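Local coordinates for protein WZI (Escherichia coli, PDB 2YNK) that is an outer-membrane lectin, a carbohydrate-binding beta-barrel that underpins assembly of the group 1 capsule at the cell surface, at residues G73-D78 with D442-A448; D78-T82 with L431-N435; Q90-L96 with V115-I121; F127-G131 with M166-T170. One frame throughout, in Å; residues are numbered along the deposited sequence.

Contact 1 of 4, residues G73-D78 with D442-A448; sequences GYTSTD and DDVGASA. With D12 (dodecane), chain H; D12 (dodecane), chain I; D12 (dodecane), chain G.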
loop_
_atom_site.group_PDB
_atom_site.type_symbol
_atom_site.label_atom_id
_atom_site.label_comp_id
_atom_site.label_asym_id
_atom_site.label_seq_id
_atom_site.Cartn_x
_atom_site.Cartn_y
_atom_site.Cartn_z
ATOM N N GLY A 73 0.343 11.747 15.211
ATOM C CA GLY A 73 -0.880 12.516 15.309
ATOM C C GLY A 73 -1.371 12.902 13.931
ATOM O O GLY A 73 -0.569 13.112 13.010
ATOM N N TYR A 74 -2.697 12.961 13.793
ATOM C CA TYR A 74 -3.344 13.436 12.581
ATOM C C TYR A 74 -4.575 14.224 12.982
ATOM O O TYR A 74 -5.285 13.829 13.893
ATOM C CB TYR A 74 -3.739 12.259 11.707
ATOM C CG TYR A 74 -4.519 12.619 10.455
ATOM C CD1 TYR A 74 -3.864 13.039 9.304
ATOM C CD2 TYR A 74 -5.912 12.520 10.419
ATOM C CE1 TYR A 74 -4.568 13.355 8.154
ATOM C CE2 TYR A 74 -6.622 12.836 9.271
ATOM C CZ TYR A 74 -5.945 13.252 8.140
ATOM O OH TYR A 74 -6.632 13.568 6.989
ATOM N N THR A 75 -4.813 15.343 12.311
ATOM C CA THR A 75 -6.025 16.134 12.511
ATOM C C THR A 75 -6.457 16.736 11.183
ATOM O O THR A 75 -5.618 17.014 10.327
ATOM C CB THR A 75 -5.799 17.268 13.523
ATOM O OG1 THR A 75 -7.005 18.012 13.678
ATOM C CG2 THR A 75 -4.682 18.208 13.053
ATOM N N SER A 76 -7.759 16.942 11.009
ATOM C CA SER A 76 -8.278 17.462 9.741
ATOM C C SER A 76 -9.634 18.146 9.855
ATOM O O SER A 76 -10.351 18.003 10.843
ATOM C CB SER A 76 -8.375 16.335 8.717
ATOM O OG SER A 76 -9.216 15.302 9.192
ATOM N N THR A 77 -9.970 18.895 8.817
ATOM C CA THR A 77 -11.240 19.568 8.745
ATOM C C THR A 77 -12.314 18.576 8.319
ATOM O O THR A 77 -13.458 18.674 8.752
ATOM C CB THR A 77 -11.191 20.749 7.762
ATOM O OG1 THR A 77 -10.864 20.277 6.455
ATOM C CG2 THR A 77 -10.160 21.765 8.192
ATOM N N ASP A 78 -11.941 17.618 7.476
ATOM C CA ASP A 78 -12.889 16.646 6.934
ATOM C C ASP A 78 -12.130 15.567 6.170
ATOM O O ASP A 78 -10.915 15.647 5.984
ATOM C CB ASP A 78 -13.871 17.347 5.970
ATOM C CG ASP A 78 -15.211 16.609 5.808
ATOM O OD1 ASP A 78 -15.377 15.463 6.287
ATOM O OD2 ASP A 78 -16.117 17.202 5.180
ATOM N N ASP A 442 -16.685 18.197 2.677
ATOM C CA ASP A 442 -16.517 19.584 2.233
ATOM C C ASP A 442 -15.667 19.669 0.972
ATOM O O ASP A 442 -14.645 18.991 0.872
ATOM C CB ASP A 442 -15.862 20.417 3.328
ATOM C CG ASP A 442 -16.640 20.394 4.615
ATOM O OD1 ASP A 442 -17.897 20.354 4.562
ATOM O OD2 ASP A 442 -15.990 20.402 5.683
ATOM N N ASP A 443 -16.073 20.504 0.018
ATOM C CA ASP A 443 -15.299 20.645 -1.218
ATOM C C ASP A 443 -13.836 21.104 -0.984
ATOM O O ASP A 443 -12.949 20.716 -1.735
ATOM C CB ASP A 443 -16.024 21.520 -2.256
ATOM C CG ASP A 443 -16.422 22.881 -1.720
ATOM O OD1 ASP A 443 -15.959 23.271 -0.624
ATOM O OD2 ASP A 443 -17.209 23.568 -2.412
ATOM N N VAL A 444 -13.593 21.900 0.061
ATOM C CA VAL A 444 -12.237 22.275 0.468
ATOM C C VAL A 444 -11.947 21.760 1.857
ATOM O O VAL A 444 -12.834 21.709 2.704
ATOM C CB VAL A 444 -12.029 23.798 0.526
ATOM C CG1 VAL A 444 -10.541 24.132 0.535
ATOM C CG2 VAL A 444 -12.722 24.471 -0.641
ATOM N N GLY A 445 -10.691 21.404 2.092
ATOM C CA GLY A 445 -10.252 20.951 3.401
ATOM C C GLY A 445 -8.738 20.895 3.522
ATOM O O GLY A 445 -8.007 21.008 2.532
ATOM N N ALA A 446 -8.275 20.723 4.751
ATOM C CA ALA A 446 -6.862 20.639 5.036
ATOM C C ALA A 446 -6.662 19.670 6.185
ATOM O O ALA A 446 -7.470 19.629 7.112
ATOM C CB ALA A 446 -6.318 22.006 5.398
ATOM N N SER A 447 -5.609 18.864 6.100
ATOM C CA SER A 447 -5.216 18.015 7.210
ATOM C C SER A 447 -3.796 18.377 7.632
ATOM O O SER A 447 -3.163 19.227 7.015
ATOM C CB SER A 447 -5.351 16.533 6.855
ATOM O OG SER A 447 -4.546 16.172 5.758
ATOM N N ALA A 448 -3.332 17.761 8.713
ATOM C CA ALA A 448 -1.979 17.980 9.224
ATOM C C ALA A 448 -1.615 16.841 10.159
ATOM O O ALA A 448 -2.389 16.515 11.058
ATOM C CB ALA A 448 -1.878 19.313 9.953
HETATM C C1 D12 H . -2.792 24.515 5.182
HETATM C C2 D12 H . -2.773 23.334 6.149
HETATM C C3 D12 H . -3.584 23.575 7.431
HETATM C C4 D12 H . -3.911 22.266 8.159
HETATM C C5 D12 H . -4.724 22.499 9.441
HETATM C C6 D12 H . -5.992 21.641 9.549
HETATM C C7 D12 H . -6.446 21.526 11.002
HETATM C C8 D12 H . -7.959 21.365 11.142
HETATM C C9 D12 H . -8.345 20.606 12.418
HETATM C C10 D12 H . -9.728 21.004 12.935
HETATM C C11 D12 H . -10.215 20.109 14.076
HETATM C C12 D12 H . -10.805 20.949 15.187
HETATM C C1 D12 I . -1.009 18.488 14.521
HETATM C C2 D12 I . -1.449 17.103 14.951
HETATM C C3 D12 I . -2.319 17.168 16.208
HETATM C C4 D12 I . -3.220 15.939 16.355
HETATM C C5 D12 I . -4.239 16.110 17.486
HETATM C C6 D12 I . -5.407 15.126 17.380
HETATM C C7 D12 I . -5.821 14.569 18.746
HETATM C C8 D12 I . -7.166 13.840 18.691
HETATM C C9 D12 I . -7.367 12.925 19.900
HETATM C C10 D12 I . -8.637 12.080 19.783
HETATM C C11 D12 I . -9.792 12.673 20.588
HETATM C C12 D12 I . -9.678 12.351 22.066
HETATM C C1 D12 G . -6.259 28.460 6.018
HETATM C C2 D12 G . -6.736 27.018 6.060
HETATM C C3 D12 G . -7.619 26.680 4.856
HETATM C C4 D12 G . -8.266 25.296 4.953
HETATM C C5 D12 G . -9.422 25.203 5.956
HETATM C C6 D12 G . -10.751 24.839 5.293
HETATM C C7 D12 G . -11.814 24.405 6.308
HETATM C C8 D12 G . -13.156 25.133 6.179
HETATM C C9 D12 G . -14.118 24.529 5.148
HETATM C C10 D12 G . -15.501 25.187 5.271
HETATM C C11 D12 G . -16.607 24.482 4.483
HETATM C C12 D12 G . -17.794 24.192 5.378
#
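Asp442 meets Asp78 where the two segments leave the sheet: the backbone N of Asp442 donates to Asp78 OD2 at 2.8 Å, arriving on the anti side and well out of the carboxylate plane. The two carboxylates lie close, their planes 65° apart, a pairing of like charges that might favour a proton on one of them. Beyond this turn Gly445 passes with its CA beside Thr77 OG1. Ala446 is held to Thr77 by both its N and its O. Its O accepts from Thr77 N, and its N donates 3.1 Å to Thr77 OG1, which stands between the backbone N and the carbonyl carbon (chi1 60°) and so takes the place of a main-chain acceptor one residue past the strand. Here the Ala446 CB and Thr77 CG2 methyls lie against dodecane chains, matching a lipid-facing wall. These bonds belong to the seam that closes the barrel, where the first strand, 69-76, runs antiparallel to the last, 444-454. Ser447 pairs with Ser76 without backbone hydrogen bonds, CB to CB at 3.6 Å; its CB also touches the ring end of Tyr74, whose OH is hydrogen-bonded to Arg120. Ala448 forms a hydrogen-bonded pair with Thr75, its N reaching Thr75 O at 2.9 Å and its O accepting from Thr75 N at 3.0 Å, while Thr75 CG2 lies 4.3 Å from Ala448 CB and touches a further dodecane.

Contact 2 of 4, residues D78-T82 with L431-N435; sequences DQPGT and LWYTN. With HEX (hexane), chain R.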
loop_
_atom_site.group_PDB
_atom_site.type_symbol
_atom_site.label_atom_id
_atom_site.label_comp_id
_atom_site.label_asym_id
_atom_site.label_seq_id
_atom_site.Cartn_x
_atom_site.Cartn_y
_atom_site.Cartn_z
ATOM N N ASP A 78 -11.941 17.618 7.476
ATOM C CA ASP A 78 -12.889 16.646 6.934
ATOM C C ASP A 78 -12.130 15.567 6.170
ATOM O O ASP A 78 -10.915 15.647 5.984
ATOM C CB ASP A 78 -13.871 17.347 5.970
ATOM C CG ASP A 78 -15.211 16.609 5.808
ATOM O OD1 ASP A 78 -15.377 15.463 6.287
ATOM O OD2 ASP A 78 -16.117 17.202 5.180
ATOM N N GLN A 79 -12.866 14.559 5.727
ATOM C CA GLN A 79 -12.347 13.520 4.852
ATOM C C GLN A 79 -12.059 14.117 3.470
ATOM O O GLN A 79 -12.865 14.892 2.955
ATOM C CB GLN A 79 -13.403 12.421 4.742
ATOM C CG GLN A 79 -12.959 11.123 4.113
ATOM C CD GLN A 79 -14.030 10.048 4.235
ATOM O OE1 GLN A 79 -15.173 10.331 4.605
ATOM N NE2 GLN A 79 -13.657 8.799 3.939
ATOM N N PRO A 80 -10.900 13.781 2.874
ATOM C CA PRO A 80 -10.688 14.162 1.480
ATOM C C PRO A 80 -11.808 13.655 0.569
ATOM O O PRO A 80 -12.426 12.632 0.847
ATOM C CB PRO A 80 -9.362 13.486 1.127
ATOM C CG PRO A 80 -8.643 13.364 2.415
ATOM C CD PRO A 80 -9.696 13.176 3.470
ATOM N N GLY A 81 -12.065 14.382 -0.507
ATOM C CA GLY A 81 -13.118 14.031 -1.441
ATOM C C GLY A 81 -12.658 12.953 -2.391
ATOM O O GLY A 81 -13.428 12.061 -2.726
ATOM N N THR A 82 -11.404 13.034 -2.831
ATOM C CA THR A 82 -10.826 12.011 -3.688
ATOM C C THR A 82 -10.237 10.905 -2.817
ATOM O O THR A 82 -9.900 11.142 -1.651
ATOM C CB THR A 82 -9.719 12.594 -4.592
ATOM O OG1 THR A 82 -8.565 12.934 -3.806
ATOM C CG2 THR A 82 -10.228 13.828 -5.328
ATOM N N LEU A 431 -3.686 20.094 1.673
ATOM C CA LEU A 431 -4.721 21.066 1.350
ATOM C C LEU A 431 -5.372 20.632 0.049
ATOM O O LEU A 431 -4.667 20.335 -0.905
ATOM C CB LEU A 431 -4.095 22.442 1.176
ATOM C CG LEU A 431 -5.042 23.601 0.867
ATOM C CD1 LEU A 431 -5.755 24.074 2.128
ATOM C CD2 LEU A 431 -4.274 24.745 0.217
ATOM N N TRP A 432 -6.699 20.594 -0.010
ATOM C CA TRP A 432 -7.352 20.079 -1.220
ATOM C C TRP A 432 -8.653 20.750 -1.583
ATOM O O TRP A 432 -9.315 21.341 -0.732
ATOM C CB TRP A 432 -7.558 18.574 -1.094
ATOM C CG TRP A 432 -8.462 18.191 0.049
ATOM C CD1 TRP A 432 -9.857 18.131 0.051
ATOM C CD2 TRP A 432 -8.069 17.813 1.411
ATOM N NE1 TRP A 432 -10.327 17.748 1.279
ATOM C CE2 TRP A 432 -9.319 17.545 2.138
ATOM C CE3 TRP A 432 -6.858 17.682 2.079
ATOM C CZ2 TRP A 432 -9.329 17.158 3.457
ATOM C CZ3 TRP A 432 -6.882 17.291 3.419
ATOM C CH2 TRP A 432 -8.093 17.038 4.092
ATOM N N TYR A 433 -8.997 20.670 -2.872
ATOM C CA TYR A 433 -10.287 21.117 -3.400
ATOM C C TYR A 433 -10.843 20.039 -4.321
ATOM O O TYR A 433 -10.107 19.500 -5.158
ATOM C CB TYR A 433 -10.175 22.433 -4.184
ATOM C CG TYR A 433 -11.474 22.818 -4.898
ATOM C CD1 TYR A 433 -12.562 23.306 -4.184
ATOM C CD2 TYR A 433 -11.606 22.683 -6.285
ATOM C CE1 TYR A 433 -13.744 23.653 -4.822
ATOM C CE2 TYR A 433 -12.774 23.034 -6.937
ATOM C CZ TYR A 433 -13.849 23.512 -6.199
ATOM O OH TYR A 433 -15.031 23.853 -6.820
ATOM N N THR A 434 -12.136 19.739 -4.167
ATOM C CA THR A 434 -12.785 18.692 -4.945
ATOM C C THR A 434 -14.095 19.189 -5.505
ATOM O O THR A 434 -15.009 19.516 -4.754
ATOM C CB THR A 434 -13.101 17.436 -4.115
ATOM O OG1 THR A 434 -11.954 17.035 -3.354
ATOM C CG2 THR A 434 -13.509 16.307 -5.034
ATOM N N ASN A 435 -14.153 19.250 -6.834
ATOM C CA ASN A 435 -15.380 19.473 -7.582
ATOM C C ASN A 435 -16.163 18.155 -7.596
ATOM O O ASN A 435 -15.685 17.149 -8.133
ATOM C CB ASN A 435 -15.036 19.913 -9.009
ATOM C CG ASN A 435 -16.143 20.706 -9.676
ATOM O OD1 ASN A 435 -17.301 20.271 -9.752
ATOM N ND2 ASN A 435 -15.784 21.875 -10.187
HETATM C C1 HEX R . -13.605 21.634 -13.336
HETATM C C2 HEX R . -13.042 22.569 -12.281
HETATM C C3 HEX R . -12.049 21.854 -11.361
HETATM C C4 HEX R . -10.591 22.212 -11.678
HETATM C C5 HEX R . -9.657 21.904 -10.508
HETATM C C6 HEX R . -9.408 20.418 -10.389
HETATM O O HOH W 1 -12.960 17.610 2.606
#
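Pro80 lies over one face of the Trp432 indole, joining the loop that follows strand 69-76 to the face of barrel strand 425-435 that carries Trp432 and Thr434. Leu431 and Tyr433 point to the other side of this strand, where Leu431 touches a bound dodecane, so the loop is folded against the inside of the barrel wall. The proline ring makes a CH-pi contact: Pro80 CG stands over the six-membered ring of Trp432, only 15° off the normal through its centroid, while Pro80 CA rests above the same plane nearer the rim. Trp432 CG sits between the backbone N and the carbonyl carbon (chi1 62°), a setting that swings the indole away from its own strand and under the loop. The indole rim meets polar atoms in its plane. Asp78 O approaches CZ2 of Trp432 at 3.3 Å, and a water accepts from Trp432 NE1 at 3.0 Å and donates to Gln79 O at 2.7 Å, satisfying the indole N-H and tying ring to loop without any direct hydrogen bond between them. The side chain of Gln79 leads away to Tyr357. Farther along, Gly81 passes Thr434 with bare backbone, its CA 3.7 Å from Thr434 OG1. The side chains of Thr82 and Thr434 then cross at a slant, meeting methyl to methyl, with CG2 of Thr82 4.1 Å from CG2 of Thr434.

Contact 3 of 4, residues Q90-L96 with V115-I121; sequences QPADNSL and VEGGERI
Arg120 and Asp93 form the salt bridge of this contact. Arg120 NE donates to Asp93 OD1 at 2.7 Å in a nearly straight bond (172°) that lies in the guanidinium plane but meets the carboxylate on its anti side, the two planes being 70° apart; NH2 adds a weak bond to the same oxygen, and NH1 a weak one to Gln90 O. The arginine chain, extended from CG to NE, runs past Ala92, whose carbonyl lies over one guanidinium face. Main-chain bonds run from the hairpin of strands 95-104 and 107-116, where Leu96 pairs with Val115, on through Asn94 and Gly117 (Gly117 N to Asn94 O 2.8 Å) to a corner that both segments turn together, Asp93 N reaching Gly118 O at 2.9 Å. Past it, Pro91 O accepts from Arg120 N and Ile121 N, each at 3.0 Å and both from the same face of its plane. Apolar contacts are fewer: Ala92 CB packs on Glu116 CG at 3.7 Å, and Leu96 CB on Val115 CG1 at 3.8 Å. The strong NE bond, backed by the weak NH1 bond and by NH2 to Tyr74 OH, probably limits rotation of the guanidinium, whose charge probably offsets that of Asp93.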
loop_
_atom_site.group_PDB
_atom_site.type_symbol
_atom_site.label_atom_id
_atom_site.label_comp_id
_atom_site.label_asym_id
_atom_site.label_seq_id
_atom_site.Cartn_x
_atom_site.Cartn_y
_atom_site.Cartn_z
ATOM N N GLN A 90 -6.331 7.792 6.043
ATOM C CA GLN A 90 -6.564 7.843 7.489
ATOM C C GLN A 90 -7.992 7.383 7.846
ATOM O O GLN A 90 -8.950 7.720 7.146
ATOM C CB GLN A 90 -6.319 9.253 8.000
ATOM C CG GLN A 90 -4.845 9.640 8.019
ATOM C CD GLN A 90 -4.107 9.207 9.282
ATOM O OE1 GLN A 90 -4.701 8.710 10.253
ATOM N NE2 GLN A 90 -2.794 9.414 9.278
ATOM N N PRO A 91 -8.135 6.601 8.931
ATOM C CA PRO A 91 -9.424 6.015 9.286
ATOM C C PRO A 91 -10.346 6.933 10.099
ATOM O O PRO A 91 -11.493 6.575 10.366
ATOM C CB PRO A 91 -9.008 4.814 10.134
ATOM C CG PRO A 91 -7.813 5.311 10.859
ATOM C CD PRO A 91 -7.081 6.158 9.860
ATOM N N ALA A 92 -9.841 8.086 10.514
ATOM C CA ALA A 92 -10.638 9.024 11.290
ATOM C C ALA A 92 -10.126 10.438 11.086
ATOM O O ALA A 92 -8.962 10.631 10.712
ATOM C CB ALA A 92 -10.592 8.651 12.757
ATOM N N ASP A 93 -10.996 11.414 11.334
ATOM C CA ASP A 93 -10.657 12.826 11.156
ATOM C C ASP A 93 -9.549 13.297 12.098
ATOM O O ASP A 93 -8.789 14.214 11.768
ATOM C CB ASP A 93 -11.889 13.706 11.360
ATOM C CG ASP A 93 -12.920 13.541 10.253
ATOM O OD1 ASP A 93 -12.525 13.233 9.101
ATOM O OD2 ASP A 93 -14.129 13.733 10.541
ATOM N N ASN A 94 -9.478 12.683 13.274
ATOM C CA ASN A 94 -8.486 13.036 14.273
ATOM C C ASN A 94 -7.968 11.769 14.911
ATOM O O ASN A 94 -8.741 10.901 15.292
ATOM C CB ASN A 94 -9.084 13.941 15.350
ATOM C CG ASN A 94 -9.746 15.179 14.779
ATOM O OD1 ASN A 94 -9.148 15.936 14.023
ATOM N ND2 ASN A 94 -10.992 15.389 15.149
ATOM N N SER A 95 -6.651 11.657 15.023
ATOM C CA SER A 95 -6.038 10.430 15.493
ATOM C C SER A 95 -4.835 10.745 16.365
ATOM O O SER A 95 -4.227 11.807 16.251
ATOM C CB SER A 95 -5.625 9.582 14.290
ATOM O OG SER A 95 -5.827 8.204 14.538
ATOM N N LEU A 96 -4.504 9.819 17.248
ATOM C CA LEU A 96 -3.305 9.939 18.042
ATOM C C LEU A 96 -2.762 8.552 18.313
ATOM O O LEU A 96 -3.496 7.693 18.794
ATOM C CB LEU A 96 -3.618 10.647 19.344
ATOM C CG LEU A 96 -2.411 11.000 20.202
ATOM C CD1 LEU A 96 -1.372 11.756 19.382
ATOM C CD2 LEU A 96 -2.895 11.811 21.395
ATOM N N VAL A 115 -6.010 6.214 19.527
ATOM C CA VAL A 115 -7.283 6.764 19.946
ATOM C C VAL A 115 -7.753 7.722 18.858
ATOM O O VAL A 115 -6.942 8.419 18.243
ATOM C CB VAL A 115 -7.176 7.515 21.274
ATOM C CG1 VAL A 115 -6.402 8.803 21.088
ATOM C CG2 VAL A 115 -8.563 7.809 21.822
ATOM N N GLU A 116 -9.070 7.766 18.641
ATOM C CA GLU A 116 -9.642 8.440 17.473
ATOM C C GLU A 116 -10.817 9.374 17.759
ATOM O O GLU A 116 -11.531 9.217 18.743
ATOM C CB GLU A 116 -10.077 7.389 16.457
ATOM C CG GLU A 116 -8.930 6.883 15.607
ATOM C CD GLU A 116 -9.242 5.566 14.926
ATOM O OE1 GLU A 116 -10.450 5.171 14.907
ATOM O OE2 GLU A 116 -8.272 4.936 14.414
ATOM N N GLY A 117 -11.008 10.333 16.857
ATOM C CA GLY A 117 -12.057 11.313 16.952
ATOM C C GLY A 117 -12.648 11.570 15.582
ATOM O O GLY A 117 -11.922 11.853 14.639
ATOM N N GLY A 118 -13.975 11.483 15.477
ATOM C CA GLY A 118 -14.666 11.719 14.218
ATOM C C GLY A 118 -14.376 10.592 13.259
ATOM O O GLY A 118 -13.706 10.791 12.247
ATOM N N GLU A 119 -14.872 9.403 13.598
ATOM C CA GLU A 119 -14.657 8.193 12.796
ATOM C C GLU A 119 -15.079 8.370 11.341
ATOM O O GLU A 119 -16.176 8.861 11.057
ATOM C CB GLU A 119 -15.448 7.011 13.369
ATOM C CG GLU A 119 -14.884 6.405 14.646
ATOM C CD GLU A 119 -15.666 5.174 15.089
ATOM O OE1 GLU A 119 -16.887 5.088 14.797
ATOM O OE2 GLU A 119 -15.057 4.291 15.734
ATOM N N ARG A 120 -14.194 7.963 10.432
ATOM C CA ARG A 120 -14.531 7.827 9.025
ATOM C C ARG A 120 -14.881 6.363 8.777
ATOM O O ARG A 120 -15.945 6.048 8.253
ATOM C CB ARG A 120 -13.351 8.250 8.154
ATOM C CG ARG A 120 -12.872 9.677 8.380
ATOM C CD ARG A 120 -11.570 9.938 7.635
ATOM N NE ARG A 120 -11.136 11.328 7.721
ATOM C CZ ARG A 120 -10.018 11.801 7.174
ATOM N NH1 ARG A 120 -9.209 10.997 6.504
ATOM N NH2 ARG A 120 -9.699 13.084 7.304
ATOM N N ILE A 121 -13.977 5.473 9.173
ATOM C CA ILE A 121 -14.210 4.035 9.104
ATOM C C ILE A 121 -14.788 3.583 10.448
ATOM O O ILE A 121 -14.292 3.985 11.487
ATOM C CB ILE A 121 -12.898 3.275 8.772
ATOM C CG1 ILE A 121 -12.248 3.845 7.507
ATOM C CG2 ILE A 121 -13.157 1.790 8.584
ATOM C CD1 ILE A 121 -11.169 2.962 6.906
#

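Contact 4 of 4, residues F127-G131 with M166-T170; sequences FNANG and MRPMT
The loop leading into barrel strand 170-176 here touches the start of strand 127-138, at a place where that strand is interrupted and the chain bends through Asn128-Gly131. The bend fits an Asx turn, with Asn128 OD1 accepting from Asn130 N, although the modelled position of that oxygen is less certain. Pro168 carries the apolar part of the contact: its CG meets Asn130 CB at 3.7 Å, the two side chains crossing at about a right angle, and the same CG passes Gly131 N. The Asn130 amide lies beside Pro168 CD and turns its ND2 toward Gln147, to which it is hydrogen-bonded. No hydrogen bond links the two segments directly. Arg167 bends at chi3 (107°), which turns its guanidinium toward the strand. There it is bound through a third party, Glu116 of the neighbouring strand 107-116, whose OE1 forms a salt bridge with Arg167 NH2 and whose OE2 takes a weak hydrogen bond from Asn128 ND2. Turning to one carboxylate probably explains why the two donors lie side by side: Asn128 ND2 sits at the guanidinium edge, 3.7 Å from Arg167 NH2, with amide and guanidinium planes 87° apart. Arg167 NE, for its part, stands 3.5 Å from Asn130 OD1.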
loop_
_atom_site.group_PDB
_atom_site.type_symbol
_atom_site.label_atom_id
_atom_site.label_comp_id
_atom_site.label_asym_id
_atom_site.label_seq_id
_atom_site.Cartn_x
_atom_site.Cartn_y
_atom_site.Cartn_z
ATOM N N PHE A 127 -10.703 3.360 20.486
ATOM C CA PHE A 127 -9.377 2.860 20.794
ATOM C C PHE A 127 -9.098 1.641 19.944
ATOM O O PHE A 127 -9.985 0.787 19.796
ATOM C CB PHE A 127 -9.297 2.413 22.251
ATOM C CG PHE A 127 -9.262 3.535 23.236
ATOM C CD1 PHE A 127 -8.064 4.178 23.528
ATOM C CD2 PHE A 127 -10.415 3.920 23.911
ATOM C CE1 PHE A 127 -8.023 5.198 24.461
ATOM C CE2 PHE A 127 -10.384 4.940 24.845
ATOM C CZ PHE A 127 -9.193 5.582 25.120
ATOM N N ASN A 128 -7.871 1.531 19.419
ATOM C CA ASN A 128 -7.475 0.328 18.683
ATOM C C ASN A 128 -5.964 0.094 18.604
ATOM O O ASN A 128 -5.154 0.968 18.924
ATOM C CB ASN A 128 -8.078 0.348 17.287
ATOM C CG ASN A 128 -7.312 1.229 16.346
ATOM O OD1 ASN A 128 -6.374 0.778 15.726
ATOM N ND2 ASN A 128 -7.703 2.489 16.232
ATOM N N ALA A 129 -5.600 -1.106 18.169
ATOM C CA ALA A 129 -4.207 -1.503 18.082
ATOM C C ALA A 129 -3.794 -1.793 16.637
ATOM O O ALA A 129 -3.105 -2.776 16.382
ATOM C CB ALA A 129 -3.971 -2.721 18.964
ATOM N N ASN A 130 -4.225 -0.939 15.701
ATOM C CA ASN A 130 -3.890 -1.086 14.278
ATOM C C ASN A 130 -2.374 -0.893 14.046
ATOM O O ASN A 130 -1.729 -0.014 14.636
ATOM C CB ASN A 130 -4.693 -0.099 13.409
ATOM C CG ASN A 130 -6.214 -0.405 13.367
ATOM O OD1 ASN A 130 -7.004 0.362 12.789
ATOM N ND2 ASN A 130 -6.623 -1.515 13.977
ATOM N N GLY A 131 -1.800 -1.732 13.200
ATOM C CA GLY A 131 -0.379 -1.699 12.985
ATOM C C GLY A 131 0.389 -2.530 13.992
ATOM O O GLY A 131 1.544 -2.868 13.729
HETATM N N MSE A 166 -8.502 1.023 4.448
HETATM C CA MSE A 166 -9.301 0.108 5.265
HETATM C C MSE A 166 -8.474 -0.218 6.470
HETATM O O MSE A 166 -7.259 -0.042 6.461
HETATM C CB MSE A 166 -9.522 -1.193 4.496
HETATM C CG MSE A 166 -8.234 -1.470 3.698
HETATM SE SE MSE A 166 -7.651 -3.300 3.965
HETATM C CE MSE A 166 -6.485 -2.972 5.520
ATOM N N ARG A 167 -9.111 -0.713 7.520
ATOM C CA ARG A 167 -8.395 -0.984 8.751
ATOM C C ARG A 167 -7.693 -2.315 8.601
ATOM O O ARG A 167 -8.309 -3.278 8.129
ATOM C CB ARG A 167 -9.338 -0.990 9.951
ATOM C CG ARG A 167 -10.080 0.319 10.093
ATOM C CD ARG A 167 -10.957 0.359 11.329
ATOM N NE ARG A 167 -10.368 1.235 12.324
ATOM C CZ ARG A 167 -10.771 2.467 12.591
ATOM N NH1 ARG A 167 -11.815 3.006 11.980
ATOM N NH2 ARG A 167 -10.131 3.163 13.507
ATOM N N PRO A 168 -6.404 -2.376 8.988
ATOM C CA PRO A 168 -5.650 -3.611 8.837
ATOM C C PRO A 168 -6.272 -4.723 9.676
ATOM O O PRO A 168 -6.849 -4.444 10.738
ATOM C CB PRO A 168 -4.249 -3.239 9.337
ATOM C CG PRO A 168 -4.458 -2.068 10.235
ATOM C CD PRO A 168 -5.624 -1.326 9.668
HETATM N N MSE A 169 -6.165 -5.961 9.197
HETATM C CA MSE A 169 -6.866 -7.080 9.800
HETATM C C MSE A 169 -5.938 -7.899 10.616
HETATM O O MSE A 169 -4.742 -8.001 10.313
HETATM C CB MSE A 169 -7.445 -7.983 8.729
HETATM C CG MSE A 169 -8.288 -7.194 7.738
HETATM SE SE MSE A 169 -8.948 -8.436 6.361
HETATM C CE MSE A 169 -7.275 -8.533 5.302
ATOM N N THR A 170 -6.495 -8.533 11.641
ATOM C CA THR A 170 -5.723 -9.352 12.558
ATOM C C THR A 170 -5.434 -10.698 11.940
ATOM O O THR A 170 -6.356 -11.384 11.476
ATOM C CB THR A 170 -6.457 -9.543 13.883
ATOM O OG1 THR A 170 -6.358 -8.329 14.631
ATOM C CG2 THR A 170 -5.856 -10.677 14.688
#

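Contacts 1 and 2 share Asp78 and have centres 8 Å apart, with strands 444-454 and 425-435 joined side by side through Gly445 O to Trp432 N at 2.9 Å. Contact 3, centred 11 Å from contact 1, continues the wall on the other side of strand 69-76: Tyr74 O lies 2.8 Å from Ser95 N. Arg120 of contact 3 also packs on the Asp78-Pro80 loop of contact 2. Glu116 of contact 3 links it to contact 4, whose centre is 12 Å away; contact 4 stays about 11 Å from contact 1 at the nearest atoms. Bound dodecanes touch contacts 1, 2 and 3, whereas contact 4 meets an octane at Thr170.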